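Local structure of inactive Zymogen C11 Protease (Parabacteroides distasonis, 6MZO) at residues L285-E288 with E289-N292. The protein probably acts, once activated, as a clostripain-like cysteine protease of family C11, held here as an inactive zymogen. Residues are numbered along the deposited sequence; the frame is centred on the assembly and turned at random.
Sequences LATE and EQYN
Gln290 OE1 is gripped twice: Thr287 N donates to it over 3.0 Å, and a water 2.7 Å from OE1 links it to Leu285 O. The first of these bonds is half of a capping box, a textbook way to start a helix, worked out here at the N-terminus of helix 288-301. In the reciprocal half, Gln290 N donates to Thr287 OG1 over 3.1 Å, nearly straight at 167°. OG1 of the N-cap threonine is tucked between its own backbone N and carbonyl carbon, facing the first turn, while CG2 lies 3.5 Å from Gln290 OE1. The glutamine sends CG back beside its own backbone N (chi1 -67°) and then extends, crossing the threonine at a slant. Thr287 N approaches OE1 from above the amide plane, 38° out of it, yet its N-H points almost straight at the oxygen. Replacing Gln290 by an alanine removes OE1 and would probably leave Thr287 N and the bridging water without their shared acceptor, tying the preceding loop less firmly to the helix. Behind the box, Ala286 CB packs against Tyr291 CB at 3.8 Å, and the tyrosine hydroxyl reaches Asp279 of the preceding helix. Regular helix bonding then takes over, with Tyr291 N donating to Thr287 O at 2.8 Å and Asn292 N to Glu288 O at 2.9 Å.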
ATOM      1  N   LEU A 285      24.935  -5.306   5.477  1.00 29.75           N
ATOM      2  CA  LEU A 285      25.486  -4.213   6.278  1.00 29.10           C
ATOM      3  C   LEU A 285      25.571  -4.558   7.756  1.00 29.53           C
ATOM      4  O   LEU A 285      26.495  -4.091   8.445  1.00 32.18           O
ATOM      5  CB  LEU A 285      24.626  -2.971   6.116  1.00 27.42           C
ATOM      6  CG  LEU A 285      24.733  -2.288   4.738  1.00 29.55           C
ATOM      7  CD1 LEU A 285      23.680  -1.211   4.643  1.00 28.68           C
ATOM      8  CD2 LEU A 285      26.125  -1.642   4.556  1.00 30.64           C
ATOM      9  N   ALA A 286      24.607  -5.355   8.238  1.00 26.57           N
ATOM     10  CA  ALA A 286      24.551  -5.683   9.673  1.00 29.06           C
ATOM     11  C   ALA A 286      25.631  -6.616  10.153  1.00 32.33           C
ATOM     12  O   ALA A 286      26.032  -7.567   9.462  1.00 32.73           O
ATOM     13  CB  ALA A 286      23.167  -6.323  10.007  1.00 28.10           C
ATOM     14  N   THR A 287      26.081  -6.393  11.391  1.00 35.25           N
ATOM     15  CA  THR A 287      26.865  -7.389  12.099  1.00 34.98           C
ATOM     16  C   THR A 287      25.909  -8.569  12.405  1.00 33.07           C
ATOM     17  O   THR A 287      24.724  -8.453  12.205  1.00 36.11           O
ATOM     18  CB  THR A 287      27.436  -6.860  13.410  1.00 36.63           C
ATOM     19  OG1 THR A 287      26.336  -6.515  14.278  1.00 37.14           O
ATOM     20  CG2 THR A 287      28.278  -5.654  13.158  1.00 32.92           C
ATOM     21  N   GLU A 288      26.465  -9.704  12.823  1.00 40.49           N
ATOM     22  CA  GLU A 288      25.632 -10.860  13.119  1.00 43.48           C
ATOM     23  C   GLU A 288      24.650 -10.512  14.221  1.00 40.36           C
ATOM     24  O   GLU A 288      23.466 -10.852  14.140  1.00 41.85           O
ATOM     25  CB  GLU A 288      26.468 -12.052  13.521  1.00 47.14           C
ATOM     26  CG  GLU A 288      25.647 -13.320  13.726  1.00 58.34           C
ATOM     27  CD  GLU A 288      26.488 -14.424  14.332  1.00 72.62           C
ATOM     28  OE1 GLU A 288      26.004 -15.130  15.256  1.00 77.42           O
ATOM     29  OE2 GLU A 288      27.663 -14.558  13.899  1.00 76.83           O
ATOM     30  N   GLU A 289      25.152  -9.807  15.231  1.00 41.15           N
ATOM     31  CA  GLU A 289      24.300  -9.391  16.347  1.00 41.31           C
ATOM     32  C   GLU A 289      23.166  -8.456  15.903  1.00 39.35           C
ATOM     33  O   GLU A 289      21.987  -8.660  16.223  1.00 38.74           O
ATOM     34  CB  GLU A 289      25.156  -8.702  17.405  1.00 46.80           C
ATOM     35  CG  GLU A 289      24.433  -8.399  18.696  1.00 59.20           C
ATOM     36  CD  GLU A 289      25.385  -7.901  19.785  1.00 70.64           C
ATOM     37  OE1 GLU A 289      25.135  -6.810  20.342  1.00 73.61           O
ATOM     38  OE2 GLU A 289      26.371  -8.605  20.107  1.00 75.78           O
ATOM     39  N   GLN A 290      23.514  -7.411  15.142  1.00 37.48           N
ATOM     40  CA  GLN A 290      22.497  -6.522  14.579  1.00 32.65           C
ATOM     41  C   GLN A 290      21.489  -7.239  13.681  1.00 30.56           C
ATOM     42  O   GLN A 290      20.294  -6.924  13.690  1.00 31.77           O
ATOM     43  CB  GLN A 290      23.205  -5.412  13.767  1.00 33.54           C
ATOM     44  CG  GLN A 290      24.008  -4.487  14.649  1.00 33.97           C
ATOM     45  CD  GLN A 290      25.022  -3.646  13.892  1.00 36.80           C
ATOM     46  OE1 GLN A 290      25.285  -3.856  12.693  1.00 34.56           O
ATOM     47  NE2 GLN A 290      25.623  -2.698  14.604  1.00 38.62           N
ATOM     48  N   TYR A 291      21.967  -8.187  12.870  1.00 31.16           N
ATOM     49  CA  TYR A 291      21.082  -8.929  11.980  1.00 29.52           C
ATOM     50  C   TYR A 291      20.110  -9.779  12.785  1.00 32.08           C
ATOM     51  O   TYR A 291      18.914  -9.824  12.426  1.00 31.45           O
ATOM     52  CB  TYR A 291      21.872  -9.796  11.009  1.00 34.23           C
ATOM     53  CG  TYR A 291      21.065 -10.443   9.888  1.00 32.86           C
ATOM     54  CD1 TYR A 291      20.137  -9.721   9.125  1.00 30.13           C
ATOM     55  CD2 TYR A 291      21.279 -11.762   9.559  1.00 38.31           C
ATOM     56  CE1 TYR A 291      19.407 -10.337   8.091  1.00 30.05           C
ATOM     57  CE2 TYR A 291      20.589 -12.382   8.520  1.00 38.95           C
ATOM     58  CZ  TYR A 291      19.667 -11.668   7.784  1.00 34.98           C
ATOM     59  OH  TYR A 291      19.016 -12.334   6.766  1.00 33.54           O
ATOM     60  N   ASN A 292      20.563 -10.405  13.875  1.00 36.32           N
ATOM     61  CA  ASN A 292      19.648 -11.234  14.665  1.00 40.77           C
ATOM     62  C   ASN A 292      18.595 -10.328  15.300  1.00 39.25           C
ATOM     63  O   ASN A 292      17.410 -10.677  15.319  1.00 37.58           O
ATOM     64  CB  ASN A 292      20.411 -12.041  15.712  1.00 45.08           C
ATOM     65  CG  ASN A 292      21.185 -13.217  15.089  1.00 47.03           C
ATOM     66  OD1 ASN A 292      20.902 -13.651  13.958  1.00 50.28           O
ATOM     67  ND2 ASN A 292      22.148 -13.723  15.811  1.00 47.68           N
TER
HETATM   68  O   HOH W   1      27.045  -2.846  10.957  1.00 32.90           O